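PDB 1Y5H: hypoxic response protein 1, which is of unknown function but is a secreted, homodimeric CBS-domain protein of Mycobacterium tuberculosis that probably binds zinc and does not seem to bind AMP. Local coordinates for residues T8-T19 with Y86-N98. Residues are numbered along the deposited sequence; the frame is centred on the assembly and turned at random.
Sequences TTARDIMNAGVT and YVDANASIQEMLN
The N-terminal helix 10-13 of this CBS pair docks by its first turn on the link between strand 87-88 and helix 93-103 of the second CBS repeat, with A10 and R11 bonding to A91 and A89. The principle illustrated is that N-H groups of a helix's first turn, which lack partners inside the helix, can be spent on another segment's carbonyls. R11 N donates to A89 O at 3.0 Å, in the carbonyl plane on a lone pair; A10 N reaches A91 O, also in its carbonyl plane, at 3.0 Å but with a more bent N-H (131°). T9 CA adds a CA-H...O contact to that same A91 O. T9 itself is the N-cap, in a capping box with D12: T9 N gives a sound bond to D12 OD1, whereas the return bond from D12 N to T9 OG1 is weak. T9 CB rests on A89 O. In the other segment, D88 to A91 form a type I beta turn reinforced by an Asx turn, in which N90 N meets D88 OD2 from above the carboxylate plane. With CG anti to the backbone N (chi1 -177°) and the chain bent at chi3, R11 lays one guanidinium face over A89 CB, NH2 coming within 3.4 Å. Selenomethionine M96 of helix 93-103 turns at chi3 (-100°) and reaches back to A10, bringing SE to 3.9 Å from A10 CB and CE against A10 N; I13 CD1 meets this end tip to tip. A water joins T8 O to I93 N. Around this patch, A10 also touches V110 of strand 107-112, I13 and M96 both pack on I125 of helix 122-127, and strands 15-16 and 87-88 are the outermost strands of one four-stranded sheet within this chain.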
loop_
_atom_site.group_PDB
_atom_site.type_symbol
_atom_site.label_atom_id
_atom_site.label_comp_id
_atom_site.label_asym_id
_atom_site.label_seq_id
_atom_site.Cartn_x
_atom_site.Cartn_y
_atom_site.Cartn_z
ATOM N N THR A 8 0.124 26.984 15.555
ATOM C CA THR A 8 0.824 25.674 15.425
ATOM C C THR A 8 1.486 25.546 14.055
ATOM O O THR A 8 0.885 25.873 13.033
ATOM C CB THR A 8 -0.159 24.499 15.607
ATOM O OG1 THR A 8 -0.782 24.592 16.895
ATOM C CG2 THR A 8 0.577 23.165 15.500
ATOM N N THR A 9 2.725 25.068 14.041
ATOM C CA THR A 9 3.462 24.899 12.796
ATOM C C THR A 9 3.843 23.439 12.605
ATOM O O THR A 9 3.713 22.627 13.522
ATOM C CB THR A 9 4.753 25.730 12.790
ATOM O OG1 THR A 9 5.649 25.221 13.786
ATOM C CG2 THR A 9 4.450 27.192 13.083
ATOM N N ALA A 10 4.313 23.112 11.407
ATOM C CA ALA A 10 4.724 21.749 11.106
ATOM C C ALA A 10 5.814 21.301 12.080
ATOM O O ALA A 10 5.799 20.169 12.554
ATOM C CB ALA A 10 5.229 21.663 9.674
ATOM N N ARG A 11 6.749 22.196 12.380
ATOM C CA ARG A 11 7.847 21.886 13.293
ATOM C C ARG A 11 7.333 21.478 14.673
ATOM O O ARG A 11 7.942 20.657 15.360
ATOM C CB ARG A 11 8.780 23.096 13.425
ATOM C CG ARG A 11 9.997 22.850 14.312
ATOM C CD ARG A 11 10.807 24.122 14.534
ATOM N NE ARG A 11 11.397 24.648 13.305
ATOM C CZ ARG A 11 12.396 24.074 12.643
ATOM N NH1 ARG A 11 12.932 22.942 13.087
ATOM N NH2 ARG A 11 12.867 24.635 11.538
ATOM N N ASP A 12 6.199 22.052 15.061
ATOM C CA ASP A 12 5.586 21.780 16.356
ATOM C C ASP A 12 4.981 20.386 16.510
ATOM O O ASP A 12 4.960 19.837 17.613
ATOM C CB ASP A 12 4.491 22.814 16.636
ATOM C CG ASP A 12 5.043 24.198 16.892
ATOM O OD1 ASP A 12 4.277 25.172 16.733
ATOM O OD2 ASP A 12 6.230 24.313 17.262
ATOM N N ILE A 13 4.488 19.810 15.418
ATOM C CA ILE A 13 3.853 18.498 15.495
ATOM C C ILE A 13 4.548 17.380 14.718
ATOM O O ILE A 13 4.120 16.230 14.770
ATOM C CB ILE A 13 2.392 18.575 15.005
ATOM C CG1 ILE A 13 2.356 18.946 13.518
ATOM C CG2 ILE A 13 1.626 19.623 15.810
ATOM C CD1 ILE A 13 0.956 19.012 12.942
HETATM N N MSE A 14 5.617 17.707 14.009
HETATM C CA MSE A 14 6.320 16.707 13.212
HETATM C C MSE A 14 7.130 15.710 14.028
HETATM O O MSE A 14 7.489 15.965 15.180
HETATM C CB MSE A 14 7.269 17.389 12.232
HETATM C CG MSE A 14 8.450 18.064 12.905
HETATM SE SE MSE A 14 9.652 18.888 11.670
HETATM C CE MSE A 14 11.121 19.260 12.876
ATOM N N ASN A 15 7.413 14.573 13.401
ATOM C CA ASN A 15 8.237 13.535 14.002
ATOM C C ASN A 15 9.622 13.929 13.525
ATOM O O ASN A 15 9.979 13.728 12.360
ATOM C CB ASN A 15 7.856 12.163 13.453
ATOM C CG ASN A 15 6.430 11.776 13.805
ATOM O OD1 ASN A 15 6.107 11.548 14.970
ATOM N ND2 ASN A 15 5.568 11.709 12.796
ATOM N N ALA A 16 10.397 14.523 14.419
ATOM C CA ALA A 16 11.727 14.987 14.076
ATOM C C ALA A 16 12.792 13.907 14.206
ATOM O O ALA A 16 12.625 12.941 14.947
ATOM C CB ALA A 16 12.085 16.177 14.951
ATOM N N GLY A 17 13.881 14.081 13.470
ATOM C CA GLY A 17 14.984 13.142 13.532
ATOM C C GLY A 17 14.820 11.842 12.766
ATOM O O GLY A 17 15.528 10.872 13.038
ATOM N N VAL A 18 13.886 11.805 11.822
ATOM C CA VAL A 18 13.676 10.601 11.028
ATOM C C VAL A 18 14.784 10.540 9.983
ATOM O O VAL A 18 15.238 11.574 9.498
ATOM C CB VAL A 18 12.296 10.615 10.328
ATOM C CG1 VAL A 18 11.182 10.620 11.377
ATOM C CG2 VAL A 18 12.179 11.832 9.424
ATOM N N THR A 19 15.229 9.331 9.655
ATOM C CA THR A 19 16.296 9.150 8.680
ATOM C C THR A 19 15.772 9.184 7.256
ATOM O O THR A 19 14.742 8.587 6.946
ATOM C CB THR A 19 17.018 7.808 8.891
ATOM O OG1 THR A 19 17.584 7.770 10.206
ATOM C CG2 THR A 19 18.128 7.631 7.863
ATOM N N TYR A 86 6.100 18.683 -0.144
ATOM C CA TYR A 86 6.609 18.927 1.195
ATOM C C TYR A 86 6.037 20.229 1.707
ATOM O O TYR A 86 5.367 20.948 0.972
ATOM C CB TYR A 86 8.141 19.033 1.178
ATOM C CG TYR A 86 8.710 20.116 0.271
ATOM C CD1 TYR A 86 8.713 21.466 0.653
ATOM C CD2 TYR A 86 9.266 19.784 -0.960
ATOM C CE1 TYR A 86 9.267 22.451 -0.182
ATOM C CE2 TYR A 86 9.816 20.754 -1.794
ATOM C CZ TYR A 86 9.816 22.079 -1.401
ATOM O OH TYR A 86 10.386 23.014 -2.234
ATOM N N VAL A 87 6.297 20.509 2.976
ATOM C CA VAL A 87 5.868 21.754 3.584
ATOM C C VAL A 87 7.055 22.324 4.339
ATOM O O VAL A 87 7.951 21.589 4.770
ATOM C CB VAL A 87 4.689 21.569 4.574
ATOM C CG1 VAL A 87 3.463 21.077 3.829
ATOM C CG2 VAL A 87 5.071 20.604 5.692
ATOM N N ASP A 88 7.062 23.643 4.478
ATOM C CA ASP A 88 8.117 24.335 5.198
ATOM C C ASP A 88 7.876 24.110 6.688
ATOM O O ASP A 88 6.744 23.868 7.111
ATOM C CB ASP A 88 8.066 25.829 4.876
ATOM C CG ASP A 88 9.020 26.641 5.723
ATOM O OD1 ASP A 88 10.243 26.402 5.643
ATOM O OD2 ASP A 88 8.543 27.517 6.476
ATOM N N ALA A 89 8.939 24.187 7.480
ATOM C CA ALA A 89 8.832 23.974 8.917
ATOM C C ALA A 89 7.846 24.934 9.586
ATOM O O ALA A 89 7.302 24.633 10.647
ATOM C CB ALA A 89 10.203 24.101 9.561
ATOM N N ASN A 90 7.610 26.080 8.958
ATOM C CA ASN A 90 6.691 27.078 9.509
ATOM C C ASN A 90 5.278 26.986 8.939
ATOM O O ASN A 90 4.435 27.835 9.228
ATOM C CB ASN A 90 7.241 28.487 9.261
ATOM C CG ASN A 90 8.403 28.830 10.168
ATOM O OD1 ASN A 90 9.145 29.778 9.913
ATOM N ND2 ASN A 90 8.562 28.067 11.244
ATOM N N ALA A 91 5.020 25.957 8.140
ATOM C CA ALA A 91 3.706 25.780 7.531
ATOM C C ALA A 91 2.603 25.550 8.559
ATOM O O ALA A 91 2.817 24.919 9.597
ATOM C CB ALA A 91 3.742 24.614 6.538
ATOM N N SER A 92 1.413 26.064 8.261
ATOM C CA SER A 92 0.273 25.908 9.154
ATOM C C SER A 92 -0.423 24.574 8.908
ATOM O O SER A 92 -0.152 23.886 7.920
ATOM C CB SER A 92 -0.739 27.027 8.917
ATOM O OG SER A 92 -1.366 26.858 7.658
ATOM N N ILE A 93 -1.334 24.220 9.808
ATOM C CA ILE A 93 -2.097 22.989 9.680
ATOM C C ILE A 93 -2.897 23.024 8.380
ATOM O O ILE A 93 -2.994 22.021 7.676
ATOM C CB ILE A 93 -3.065 22.811 10.875
ATOM C CG1 ILE A 93 -2.265 22.482 12.136
ATOM C CG2 ILE A 93 -4.080 21.720 10.580
ATOM C CD1 ILE A 93 -3.105 22.401 13.400
ATOM N N GLN A 94 -3.474 24.182 8.068
ATOM C CA GLN A 94 -4.252 24.313 6.844
ATOM C C GLN A 94 -3.377 23.982 5.635
ATOM O O GLN A 94 -3.809 23.277 4.727
ATOM C CB GLN A 94 -4.820 25.735 6.714
ATOM C CG GLN A 94 -5.901 26.061 7.743
ATOM C CD GLN A 94 -5.373 26.815 8.955
ATOM O OE1 GLN A 94 -4.351 26.449 9.535
ATOM N NE2 GLN A 94 -6.081 27.870 9.350
ATOM N N GLU A 95 -2.145 24.484 5.637
ATOM C CA GLU A 95 -1.222 24.230 4.535
ATOM C C GLU A 95 -0.899 22.741 4.430
ATOM O O GLU A 95 -0.883 22.175 3.336
ATOM C CB GLU A 95 0.051 25.030 4.731
HETATM N N MSE A 96 -0.642 22.108 5.570
HETATM C CA MSE A 96 -0.333 20.684 5.579
HETATM C C MSE A 96 -1.479 19.870 4.993
HETATM O O MSE A 96 -1.258 18.935 4.227
HETATM C CB MSE A 96 -0.026 20.218 7.006
HETATM C CG MSE A 96 1.283 20.770 7.535
HETATM SE SE MSE A 96 1.664 20.222 9.343
HETATM C CE MSE A 96 1.109 21.830 10.258
ATOM N N LEU A 97 -2.707 20.229 5.355
ATOM C CA LEU A 97 -3.870 19.528 4.841
ATOM C C LEU A 97 -4.010 19.794 3.350
ATOM O O LEU A 97 -4.432 18.918 2.608
ATOM C CB LEU A 97 -5.134 19.975 5.579
ATOM C CG LEU A 97 -5.179 19.588 7.060
ATOM C CD1 LEU A 97 -6.396 20.227 7.715
ATOM C CD2 LEU A 97 -5.229 18.071 7.196
ATOM N N ASN A 98 -3.652 20.999 2.910
ATOM C CA ASN A 98 -3.742 21.318 1.488
ATOM C C ASN A 98 -2.847 20.375 0.687
ATOM O O ASN A 98 -3.253 19.847 -0.346
ATOM C CB ASN A 98 -3.322 22.765 1.204
ATOM C CG ASN A 98 -4.340 23.778 1.694
ATOM O OD1 ASN A 98 -5.536 23.495 1.755
ATOM N ND2 ASN A 98 -3.870 24.976 2.025
HETATM O O HOH W 1 -1.624 25.910 12.234
#